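Side-chain contacts in sterol regulatory element-binding protein cleavage-activating protein (Schizosaccharomyces pombe, PDB 4YHC), which escorts the transcription-factor precursor Sre1 for its processing when sterol or oxygen is low, here seen as its WD40 domain: residues V56-L59 / T64-V67; T76-A81 / S115-K120; G243-D248 / D252-S257; Q281-S286 / V327-N332. The protein carries 9 engineered substitutions. One frame throughout, in Å; residues are numbered along the deposited sequence. Where two conformers were deposited one is given.

Contact 1: V56-L59 / T64-V67; sequences VWDL and TKLV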
loop_
_atom_site.group_PDB
_atom_site.type_symbol
_atom_site.label_atom_id
_atom_site.label_comp_id
_atom_site.label_asym_id
_atom_site.label_seq_id
_atom_site.Cartn_x
_atom_site.Cartn_y
_atom_site.Cartn_z
ATOM N N VAL A 56 -0.888 -3.460 17.208
ATOM C CA VAL A 56 -0.950 -4.366 16.128
ATOM C C VAL A 56 -2.193 -5.289 16.262
ATOM O O VAL A 56 -2.510 -5.821 17.342
ATOM C CB VAL A 56 0.404 -4.975 15.665
ATOM C CG1 VAL A 56 1.622 -4.517 16.460
ATOM C CG2 VAL A 56 0.368 -6.398 15.182
ATOM N N TRP A 57 -2.899 -5.381 15.131
ATOM C CA TRP A 57 -4.307 -5.837 15.103
ATOM C C TRP A 57 -4.425 -6.879 14.036
ATOM O O TRP A 57 -3.976 -6.661 12.936
ATOM C CB TRP A 57 -5.164 -4.595 14.796
ATOM C CG TRP A 57 -6.597 -4.889 14.569
ATOM C CD1 TRP A 57 -7.257 -4.977 13.355
ATOM C CD2 TRP A 57 -7.554 -5.111 15.577
ATOM N NE1 TRP A 57 -8.586 -5.226 13.587
ATOM C CE2 TRP A 57 -8.785 -5.329 14.945
ATOM C CE3 TRP A 57 -7.495 -5.123 16.978
ATOM C CZ2 TRP A 57 -9.942 -5.564 15.661
ATOM C CZ3 TRP A 57 -8.653 -5.390 17.694
ATOM C CH2 TRP A 57 -9.854 -5.593 17.031
ATOM N N ASP A 58 -5.043 -8.021 14.368
ATOM C CA ASP A 58 -5.353 -9.076 13.412
ATOM C C ASP A 58 -6.702 -8.778 12.738
ATOM O O ASP A 58 -7.752 -8.781 13.350
ATOM C CB ASP A 58 -5.391 -10.479 14.083
ATOM C CG ASP A 58 -5.427 -11.565 13.053
ATOM O OD1 ASP A 58 -6.453 -11.664 12.327
ATOM O OD2 ASP A 58 -4.380 -12.236 12.824
ATOM N N LEU A 59 -6.668 -8.496 11.472
ATOM C CA LEU A 59 -7.837 -7.946 10.767
ATOM C C LEU A 59 -8.980 -8.997 10.687
ATOM O O LEU A 59 -10.124 -8.674 10.884
ATOM C CB LEU A 59 -7.399 -7.630 9.353
ATOM C CG LEU A 59 -7.077 -6.200 8.848
ATOM C CD1 LEU A 59 -7.169 -5.120 9.851
ATOM C CD2 LEU A 59 -5.786 -6.103 8.080
ATOM N N THR A 64 -6.427 -7.877 19.063
ATOM C CA THR A 64 -5.182 -7.278 19.319
ATOM C C THR A 64 -4.097 -8.331 19.416
ATOM O O THR A 64 -4.257 -9.317 20.090
ATOM C CB THR A 64 -5.319 -6.501 20.643
ATOM O OG1 THR A 64 -6.367 -5.525 20.494
ATOM C CG2 THR A 64 -4.148 -5.773 20.920
ATOM N N LYS A 65 -2.974 -8.084 18.769
ATOM C CA LYS A 65 -1.845 -8.939 18.866
ATOM C C LYS A 65 -0.794 -8.328 19.794
ATOM O O LYS A 65 -0.120 -9.037 20.507
ATOM C CB LYS A 65 -1.223 -9.165 17.499
ATOM C CG LYS A 65 -2.100 -9.874 16.488
ATOM C CD LYS A 65 -1.356 -9.914 15.131
ATOM C CE LYS A 65 -1.832 -11.050 14.241
ATOM N NZ LYS A 65 -0.662 -11.785 13.696
ATOM N N LEU A 66 -0.622 -7.015 19.771
ATOM C CA LEU A 66 0.437 -6.391 20.565
ATOM C C LEU A 66 -0.019 -4.976 20.731
ATOM O O LEU A 66 -0.489 -4.352 19.773
ATOM C CB LEU A 66 1.764 -6.417 19.756
ATOM C CG LEU A 66 3.155 -6.395 20.375
ATOM C CD1 LEU A 66 4.206 -5.810 19.438
ATOM C CD2 LEU A 66 3.136 -5.611 21.664
ATOM N N VAL A 67 0.074 -4.469 21.948
ATOM C CA VAL A 67 -0.252 -3.124 22.220
ATOM C C VAL A 67 0.906 -2.620 23.030
ATOM O O VAL A 67 1.281 -3.268 24.033
ATOM C CB VAL A 67 -1.506 -2.965 23.078
ATOM C CG1 VAL A 67 -1.680 -1.515 23.442
ATOM C CG2 VAL A 67 -2.745 -3.436 22.348
#
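The carbonyl oxygen of Val56 is gripped by two consecutive backbone amides. Lys65 N donates to Val56 O at 2.7 Å, while Leu66 N reaches the same oxygen in a weak bond of 3.3 Å. The partner bond, Val56 N to Leu66 O, is 2.7 Å long and almost straight (178°). Two residues facing one define a classic beta bulge, and the chain turns a corner at Lys65. Val56 CG1 rests against Leu66 CB at 3.8 Å, and Val56 CG2 lies near CB and CD of Lys65. With its CG anti to the backbone N (chi1 173°), Trp57 instead puts its indole beside Thr64, whose OG1 sits at the ring edge, in plane, 3.6 Å from Trp57 CZ3. The salt bridge from Asp58 OD2 to Lys65 NZ is long (3.8 Å); Asp58 OD1 takes the Gln61 amide, and Lys65 NZ has a salt bridge with Glu103, beyond the hairpin. An alanine in place of Lys65 would probably leave Glu103 without this countercharge and take from Val56 CG2 its contact with the lysine CD. The chemistry thus divides: backbone bonds fix the hairpin of strands 54-58 and 63-68, within predicted WD repeat 1, whereas the lysine's charge is shared outward.

Contact 2: T76-A81 / S115-K120; sequences TLKAIA and SKPNSK. Engineered in segment 115-120: Ser115 (natural residue Cys).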
loop_
_atom_site.group_PDB
_atom_site.type_symbol
_atom_site.label_atom_id
_atom_site.label_comp_id
_atom_site.label_asym_id
_atom_site.label_seq_id
_atom_site.Cartn_x
_atom_site.Cartn_y
_atom_site.Cartn_z
ATOM N N THR A 76 12.371 7.465 20.449
ATOM C CA THR A 76 12.399 7.829 19.047
ATOM C C THR A 76 11.868 6.671 18.221
ATOM O O THR A 76 12.101 5.482 18.542
ATOM C CB THR A 76 13.810 8.167 18.536
ATOM O OG1 THR A 76 14.702 7.056 18.760
ATOM C CG2 THR A 76 14.344 9.419 19.211
ATOM N N LEU A 77 11.205 6.994 17.113
ATOM C CA LEU A 77 10.702 5.922 16.227
ATOM C C LEU A 77 10.792 6.490 14.849
ATOM O O LEU A 77 10.047 7.406 14.519
ATOM C CB LEU A 77 9.263 5.602 16.568
ATOM C CG LEU A 77 8.602 4.216 16.484
ATOM C CD1 LEU A 77 7.200 4.308 15.894
ATOM C CD2 LEU A 77 9.396 3.125 15.826
ATOM N N LYS A 78 11.739 5.984 14.057
ATOM C CA LYS A 78 11.917 6.463 12.730
ATOM C C LYS A 78 11.168 5.600 11.684
ATOM O O LYS A 78 10.926 6.080 10.602
ATOM C CB LYS A 78 13.403 6.393 12.362
ATOM C CG LYS A 78 14.389 7.356 13.011
ATOM C CD LYS A 78 15.683 7.364 12.161
ATOM C CE LYS A 78 16.396 8.701 12.088
ATOM N NZ LYS A 78 17.180 8.819 10.821
ATOM N N ALA A 79 10.935 4.309 11.937
ATOM C CA ALA A 79 10.250 3.479 10.906
ATOM C C ALA A 79 9.675 2.239 11.531
ATOM O O ALA A 79 10.116 1.797 12.593
ATOM C CB ALA A 79 11.216 3.039 9.820
ATOM N N ILE A 80 8.648 1.737 10.856
ATOM C CA ILE A 80 8.024 0.476 11.171
ATOM C C ILE A 80 7.810 -0.319 9.917
ATOM O O ILE A 80 7.617 0.258 8.869
ATOM C CB ILE A 80 6.667 0.679 11.875
ATOM C CG1 ILE A 80 6.059 -0.688 12.186
ATOM C CG2 ILE A 80 5.676 1.483 11.009
ATOM C CD1 ILE A 80 4.733 -0.587 12.901
ATOM N N ALA A 81 7.858 -1.641 10.010
ATOM C CA ALA A 81 7.532 -2.457 8.863
ATOM C C ALA A 81 7.169 -3.845 9.299
ATOM O O ALA A 81 7.541 -4.285 10.406
ATOM C CB ALA A 81 8.645 -2.450 7.870
ATOM N N SER A 115 22.409 5.416 11.626
ATOM C CA SER A 115 21.454 6.240 10.895
ATOM C C SER A 115 22.062 7.613 10.914
ATOM O O SER A 115 22.626 7.989 11.918
ATOM C CB SER A 115 20.116 6.339 11.653
ATOM O OG SER A 115 19.040 5.794 10.934
ATOM N N LYS A 116 21.884 8.402 9.869
ATOM C CA LYS A 116 22.524 9.709 9.814
ATOM C C LYS A 116 21.542 10.855 10.139
ATOM O O LYS A 116 21.527 11.840 9.398
ATOM C CB LYS A 116 23.166 9.935 8.435
ATOM C CG LYS A 116 23.445 8.694 7.582
ATOM C CD LYS A 116 24.245 7.579 8.267
ATOM C CE LYS A 116 24.388 6.353 7.360
ATOM N NZ LYS A 116 24.489 5.044 8.081
ATOM N N PRO A 117 20.752 10.760 11.252
ATOM C CA PRO A 117 19.668 11.741 11.501
ATOM C C PRO A 117 20.131 13.167 11.300
ATOM O O PRO A 117 21.206 13.479 11.791
ATOM C CB PRO A 117 19.287 11.506 12.966
ATOM C CG PRO A 117 20.435 10.789 13.563
ATOM C CD PRO A 117 20.996 9.955 12.460
ATOM N N ASN A 118 19.374 14.042 10.630
ATOM C CA ASN A 118 17.964 13.845 10.234
ATOM C C ASN A 118 17.783 13.052 8.914
ATOM O O ASN A 118 17.394 13.615 7.883
ATOM C CB ASN A 118 17.239 15.208 10.076
ATOM C CG ASN A 118 17.480 16.165 11.236
ATOM O OD1 ASN A 118 18.577 16.686 11.399
ATOM N ND2 ASN A 118 16.438 16.438 12.014
ATOM N N SER A 119 18.054 11.751 8.964
ATOM C CA SER A 119 17.839 10.847 7.860
ATOM C C SER A 119 16.442 10.292 8.028
ATOM O O SER A 119 16.025 9.942 9.132
ATOM C CB SER A 119 18.868 9.718 7.884
ATOM O OG SER A 119 19.009 9.151 6.599
ATOM N N LYS A 120 15.716 10.284 6.928
ATOM C CA LYS A 120 14.430 9.659 6.829
ATOM C C LYS A 120 14.659 8.201 6.364
ATOM O O LYS A 120 15.425 7.960 5.457
ATOM C CB LYS A 120 13.563 10.439 5.832
ATOM C CG LYS A 120 12.679 11.499 6.476
ATOM C CD LYS A 120 13.433 12.665 7.124
ATOM C CE LYS A 120 12.547 13.401 8.128
ATOM N NZ LYS A 120 12.759 14.874 8.193
#
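Lys78, Ser119 and Ser115 carry this contact between neighbouring blades of the WD40 propeller, with the first in predicted WD repeat 2 and the two serines in predicted WD repeat 3. Lys78 contributes by far the larger part: its side chain leaves the entry to strand 79-82 and ends among residues of the loop that leads into strand 121-127. Its CG stands anti to the carbonyl carbon (chi1 -71°), and the chain then runs outward with a bend at chi3 (145°), which brings the ammonium to the carbonyl of Ser119. The modelled separation of Lys78 NZ and Ser119 O, 2.3 Å, is too short to be taken literally; the direction of donation is clear, but the exact length is doubtful.

Around this end the approach is looser. Ser119 CB lies 3.5 Å from Lys78 NZ, while the hydroxyl of Ser119 is bonded to Glu144 and therefore serves its own blade. Pro117 touches the lysine end through CB, although this part of the loop is poorly ordered. The Lys78 side chain also touches Tyr113 and Leu121. Ser115, an engineered residue where the natural sequence has cysteine, approaches from the other limb of the loop, and its OG lies 3.6 Å from Lys78 NZ and 3.9 Å from Lys78 CD.

Contact 3: G243-D248 / D252-S257; sequences GVDMID and DELLHS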
loop_
_atom_site.group_PDB
_atom_site.type_symbol
_atom_site.label_atom_id
_atom_site.label_comp_id
_atom_site.label_asym_id
_atom_site.label_seq_id
_atom_site.Cartn_x
_atom_site.Cartn_y
_atom_site.Cartn_z
ATOM N N GLY A 243 2.336 11.619 -18.110
ATOM C CA GLY A 243 1.899 10.216 -18.045
ATOM C C GLY A 243 2.689 9.290 -17.141
ATOM O O GLY A 243 3.453 9.739 -16.282
ATOM N N VAL A 244 2.436 7.986 -17.323
ATOM C CA VAL A 244 3.088 6.984 -16.541
ATOM C C VAL A 244 3.585 5.900 -17.472
ATOM O O VAL A 244 2.799 5.359 -18.242
ATOM C CB VAL A 244 2.160 6.313 -15.528
ATOM C CG1 VAL A 244 2.982 5.334 -14.677
ATOM C CG2 VAL A 244 1.540 7.332 -14.603
ATOM N N ASP A 245 4.876 5.570 -17.351
ATOM C CA ASP A 245 5.474 4.455 -18.107
ATOM C C ASP A 245 5.462 3.162 -17.282
ATOM O O ASP A 245 5.882 3.171 -16.076
ATOM C CB ASP A 245 6.885 4.821 -18.472
ATOM C CG ASP A 245 6.922 6.074 -19.350
ATOM O OD1 ASP A 245 6.030 6.263 -20.198
ATOM O OD2 ASP A 245 7.813 6.867 -19.172
ATOM N N MET A 246 4.949 2.096 -17.931
ATOM C CA MET A 246 4.739 0.803 -17.306
ATOM C C MET A 246 5.850 -0.094 -17.865
ATOM O O MET A 246 5.913 -0.311 -19.061
ATOM C CB MET A 246 3.361 0.261 -17.572
ATOM C CG MET A 246 3.164 -1.119 -16.888
ATOM S SD MET A 246 1.517 -1.730 -17.026
ATOM C CE MET A 246 1.720 -2.559 -18.609
ATOM N N ILE A 247 6.777 -0.507 -16.996
ATOM C CA ILE A 247 8.000 -1.137 -17.404
ATOM C C ILE A 247 8.087 -2.591 -16.875
ATOM O O ILE A 247 7.782 -2.858 -15.708
ATOM C CB ILE A 247 9.133 -0.335 -16.855
ATOM C CG1 ILE A 247 9.112 1.095 -17.424
ATOM C CG2 ILE A 247 10.445 -1.034 -17.053
ATOM C CD1 ILE A 247 10.055 2.026 -16.739
ATOM N N ASP A 248 8.427 -3.518 -17.761
ATOM C CA ASP A 248 8.702 -4.942 -17.412
ATOM C C ASP A 248 10.106 -5.056 -16.879
ATOM O O ASP A 248 11.112 -4.861 -17.587
ATOM C CB ASP A 248 8.516 -5.825 -18.632
ATOM C CG ASP A 248 9.012 -7.292 -18.413
ATOM O OD1 ASP A 248 9.251 -7.790 -17.240
ATOM O OD2 ASP A 248 9.131 -7.946 -19.493
ATOM N N ASP A 252 13.360 -6.164 -19.071
ATOM C CA ASP A 252 13.676 -4.717 -19.271
ATOM C C ASP A 252 13.073 -4.136 -20.567
ATOM O O ASP A 252 13.771 -3.955 -21.563
ATOM C CB ASP A 252 15.189 -4.422 -19.190
ATOM C CG ASP A 252 15.490 -3.031 -18.572
ATOM O OD1 ASP A 252 14.539 -2.269 -18.311
ATOM O OD2 ASP A 252 16.673 -2.687 -18.339
ATOM N N GLU A 253 11.860 -3.601 -20.409
ATOM C CA GLU A 253 11.088 -3.338 -21.605
ATOM C C GLU A 253 9.927 -2.422 -21.266
ATOM O O GLU A 253 9.143 -2.709 -20.367
ATOM C CB GLU A 253 10.564 -4.646 -22.189
ATOM C CG GLU A 253 9.989 -4.513 -23.585
ATOM C CD GLU A 253 10.709 -5.389 -24.588
ATOM O OE1 GLU A 253 10.182 -5.567 -25.704
ATOM O OE2 GLU A 253 11.798 -5.895 -24.255
ATOM N N LEU A 254 9.825 -1.313 -21.987
ATOM C CA LEU A 254 8.724 -0.430 -21.822
ATOM C C LEU A 254 7.489 -1.077 -22.396
ATOM O O LEU A 254 7.427 -1.378 -23.568
ATOM C CB LEU A 254 8.984 0.912 -22.499
ATOM C CG LEU A 254 7.778 1.876 -22.420
ATOM C CD1 LEU A 254 7.391 2.216 -20.968
ATOM C CD2 LEU A 254 8.041 3.159 -23.187
ATOM N N LEU A 255 6.443 -1.276 -21.605
ATOM C CA LEU A 255 5.268 -1.947 -22.123
ATOM C C LEU A 255 4.155 -1.024 -22.640
ATOM O O LEU A 255 3.405 -1.381 -23.551
ATOM C CB LEU A 255 4.663 -2.801 -20.980
ATOM C CG LEU A 255 5.546 -3.914 -20.411
ATOM C CD1 LEU A 255 5.183 -4.270 -18.976
ATOM C CD2 LEU A 255 5.300 -5.144 -21.230
ATOM N N HIS A 256 3.950 0.119 -21.941
ATOM C CA HIS A 256 2.984 1.117 -22.371
ATOM C C HIS A 256 3.245 2.411 -21.641
ATOM O O HIS A 256 3.771 2.372 -20.527
ATOM C CB HIS A 256 1.611 0.656 -22.015
ATOM C CG HIS A 256 0.510 1.494 -22.554
ATOM N ND1 HIS A 256 0.274 1.629 -23.904
ATOM C CD2 HIS A 256 -0.488 2.161 -21.928
ATOM C CE1 HIS A 256 -0.817 2.337 -24.086
ATOM N NE2 HIS A 256 -1.294 2.678 -22.895
ATOM N N SER A 257 2.822 3.526 -22.256
ATOM C CA SER A 257 2.792 4.830 -21.627
ATOM C C SER A 257 1.381 5.237 -21.583
ATOM O O SER A 257 0.693 5.241 -22.605
ATOM C CB SER A 257 3.618 5.850 -22.399
ATOM O OG SER A 257 4.951 5.400 -22.321
#
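Strands 243-248 and 253-257 pair antiparallel, their axes 4.5 Å apart at closest approach, and the register slips by one residue where Leu255 and His256 both face Met246. Met246 N donates to His256 O at 2.9 Å and Leu255 N to Met246 O at 2.8 Å, the two bonds that frame this classic bulge. Beyond it, Asp248 N binds Glu253 O at 2.8 Å. On the face bearing Asp245 and Ile247, Ser257 OG donates to Asp245 OD1 at 2.5 Å, meeting that oxygen on its anti side and 30° out of the carboxylate plane. The same OD1 pairs with Arg240, while OD2 accepts from the backbone N of Asn216. Leu254 CD1 comes alongside, 3.6 Å from Asp245 CB. On the other face the bend of Met246 at chi3 (87°) brings CE over Leu255 CB, at 3.8 Å, and Leu255 CD1 reaches Asp248 CB at 3.7 Å. Replacing Asp245 with an alanine would probably deprive Arg240 of this countercharge and leave the Ser257 hydroxyl without this acceptor. The arrangement is a bulged beta hairpin forming the two last strands of a four-stranded antiparallel sheet, the blade architecture of a WD40 propeller.

Contact 4: Q281-S286 / V327-N332; sequences QFRVSS and VHDPDN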
loop_
_atom_site.group_PDB
_atom_site.type_symbol
_atom_site.label_atom_id
_atom_site.label_comp_id
_atom_site.label_asym_id
_atom_site.label_seq_id
_atom_site.Cartn_x
_atom_site.Cartn_y
_atom_site.Cartn_z
ATOM N N GLN A 281 1.411 -15.359 -19.097
ATOM C CA GLN A 281 0.773 -14.026 -19.143
ATOM C C GLN A 281 0.227 -13.608 -17.799
ATOM O O GLN A 281 -0.641 -14.300 -17.233
ATOM C CB GLN A 281 -0.455 -14.052 -20.069
ATOM C CG GLN A 281 -0.100 -14.358 -21.501
ATOM C CD GLN A 281 -1.270 -14.389 -22.420
ATOM O OE1 GLN A 281 -2.440 -14.377 -22.019
ATOM N NE2 GLN A 281 -0.960 -14.482 -23.681
ATOM N N PHE A 282 0.669 -12.460 -17.308
ATOM C CA PHE A 282 0.041 -11.861 -16.151
ATOM C C PHE A 282 -1.183 -11.093 -16.608
ATOM O O PHE A 282 -1.093 -10.031 -17.300
ATOM C CB PHE A 282 1.026 -11.040 -15.378
ATOM C CG PHE A 282 0.518 -10.625 -14.019
ATOM C CD1 PHE A 282 -0.363 -9.606 -13.892
ATOM C CD2 PHE A 282 0.978 -11.262 -12.882
ATOM C CE1 PHE A 282 -0.877 -9.255 -12.650
ATOM C CE2 PHE A 282 0.478 -10.933 -11.616
ATOM C CZ PHE A 282 -0.475 -9.941 -11.523
ATOM N N ARG A 283 -2.347 -11.597 -16.257
ATOM C CA ARG A 283 -3.598 -11.012 -16.738
ATOM C C ARG A 283 -4.364 -10.343 -15.612
ATOM O O ARG A 283 -4.298 -10.813 -14.474
ATOM C CB ARG A 283 -4.493 -12.026 -17.393
ATOM C CG ARG A 283 -3.891 -12.804 -18.566
ATOM C CD ARG A 283 -4.905 -13.859 -18.989
ATOM N NE ARG A 283 -4.424 -14.645 -20.138
ATOM C CZ ARG A 283 -5.020 -15.786 -20.562
ATOM N NH1 ARG A 283 -6.151 -16.213 -20.014
ATOM N NH2 ARG A 283 -4.540 -16.419 -21.613
ATOM N N VAL A 284 -4.989 -9.203 -15.929
ATOM C CA VAL A 284 -5.874 -8.470 -15.029
ATOM C C VAL A 284 -7.129 -8.051 -15.718
ATOM O O VAL A 284 -7.157 -7.913 -16.952
ATOM C CB VAL A 284 -5.158 -7.202 -14.428
ATOM C CG1 VAL A 284 -3.880 -7.628 -13.761
ATOM C CG2 VAL A 284 -4.903 -6.133 -15.506
ATOM N N SER A 285 -8.201 -7.863 -14.961
ATOM C CA SER A 285 -9.436 -7.422 -15.556
ATOM C C SER A 285 -9.484 -5.883 -15.689
ATOM O O SER A 285 -10.285 -5.390 -16.479
ATOM C CB SER A 285 -10.647 -7.817 -14.704
ATOM O OG SER A 285 -10.782 -9.225 -14.612
ATOM N N SER A 286 -8.663 -5.170 -14.923
ATOM C CA SER A 286 -8.694 -3.659 -14.858
ATOM C C SER A 286 -7.480 -3.102 -14.190
ATOM O O SER A 286 -6.782 -3.856 -13.479
ATOM C CB SER A 286 -9.921 -3.074 -14.187
ATOM O OG SER A 286 -10.027 -3.374 -12.802
ATOM N N VAL A 327 -2.671 -25.433 -23.174
ATOM C CA VAL A 327 -2.996 -25.760 -21.763
ATOM C C VAL A 327 -4.290 -25.097 -21.358
ATOM O O VAL A 327 -4.922 -24.387 -22.150
ATOM C CB VAL A 327 -1.889 -25.403 -20.721
ATOM C CG1 VAL A 327 -0.683 -26.343 -20.858
ATOM C CG2 VAL A 327 -1.519 -23.915 -20.753
ATOM N N HIS A 328 -4.712 -25.360 -20.127
ATOM C CA HIS A 328 -5.991 -24.889 -19.714
ATOM C C HIS A 328 -5.989 -23.356 -19.681
ATOM O O HIS A 328 -5.100 -22.742 -19.093
ATOM C CB HIS A 328 -6.421 -25.469 -18.365
ATOM C CG HIS A 328 -7.800 -25.048 -17.994
ATOM N ND1 HIS A 328 -8.079 -24.294 -16.874
ATOM C CD2 HIS A 328 -8.970 -25.180 -18.662
ATOM C CE1 HIS A 328 -9.373 -24.027 -16.837
ATOM N NE2 HIS A 328 -9.936 -24.553 -17.911
ATOM N N ASP A 329 -6.966 -22.757 -20.354
ATOM C CA ASP A 329 -7.122 -21.313 -20.340
ATOM C C ASP A 329 -8.491 -20.939 -19.806
ATOM O O ASP A 329 -9.476 -20.949 -20.546
ATOM C CB ASP A 329 -6.906 -20.690 -21.699
ATOM C CG ASP A 329 -6.819 -19.153 -21.620
ATOM O OD1 ASP A 329 -7.472 -18.547 -20.745
ATOM O OD2 ASP A 329 -6.101 -18.575 -22.431
ATOM N N PRO A 330 -8.547 -20.597 -18.506
ATOM C CA PRO A 330 -9.798 -20.171 -17.880
ATOM C C PRO A 330 -10.478 -18.919 -18.488
ATOM O O PRO A 330 -11.597 -18.677 -18.153
ATOM C CB PRO A 330 -9.369 -19.869 -16.444
ATOM C CG PRO A 330 -7.952 -19.436 -16.556
ATOM C CD PRO A 330 -7.380 -20.318 -17.648
ATOM N N ASP A 331 -9.809 -18.137 -19.344
ATOM C CA ASP A 331 -10.377 -16.898 -19.921
ATOM C C ASP A 331 -10.786 -17.045 -21.411
ATOM O O ASP A 331 -10.856 -16.056 -22.175
ATOM C CB ASP A 331 -9.349 -15.749 -19.794
ATOM C CG ASP A 331 -8.998 -15.417 -18.322
ATOM O OD1 ASP A 331 -9.932 -15.164 -17.529
ATOM O OD2 ASP A 331 -7.795 -15.389 -17.997
ATOM N N ASN A 332 -11.051 -18.271 -21.827
ATOM C CA ASN A 332 -11.465 -18.539 -23.210
ATOM C C ASN A 332 -12.648 -17.657 -23.647
ATOM O O ASN A 332 -12.484 -16.798 -24.523
ATOM C CB ASN A 332 -11.750 -20.042 -23.434
ATOM C CG ASN A 332 -12.583 -20.658 -22.320
ATOM O OD1 ASN A 332 -13.806 -20.500 -22.271
ATOM N ND2 ASN A 332 -11.918 -21.367 -21.412
#
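The flat guanidinium of Arg283 is met at its edge, near its own plane, by Asp329, Asp331 and Gln281. Asp329 is held end-on: Arg283 NH1 binds OD1 and NH2 binds OD2 of Asp329, each at 2.8 Å. Both oxygens are approached on the syn side, but the carboxylate is turned 31° from the guanidinium plane. Arg283 NH1 has a second carboxylate partner, donating at 2.7 Å to Asp331 OD2 through the anti lone pair of that oxygen. Gln281 OE1 accepts from Arg283 NE at 2.7 Å, in the amide's carbonyl plane, and from Arg283 NH2 at 3.0 Å, from above it. All five acceptors lie within a few degrees of the guanidinium plane and fix its rotation. An extended chain, with chi2 and chi3 near 180°, carries the group from strand 281-292 to the loop before strand 335-337. There Asp329 OD1 also accepts from Asp331 N at 2.8 Å, an Asx turn within the type I turn from Asp329 to Asn332, which helps to bring both carboxylates to NH1. The other oxygen, Asp331 OD1, makes a salt bridge with Arg276 of strand 269-278. This balance of charge probably favours the ionised acids, and the bonds tie the loop to the sheet.

How the contacts relate
From the N terminus the four contacts come in series, each closing before the next opens, so none nests or crosses. Contact 1 closes a short hairpin inside one blade. Strand 63-68 then leads to strand 79-82, where contact 2 opens; it encloses most of the next blade and joins that blade to the one after, with nearest atoms about 6 Å from contact 1. Contact 3, again a local hairpin, lies across the chain's centre from contact 1, with centres about 38 Å apart. Contact 4 closes the longest excursion, with 40 residues between its segments, about half of them in strands, and links strand 281-292 to the segment ahead of strand 335-337; its centre is about 21 Å from that of contact 3. Hairpins thus alternate with longer ties.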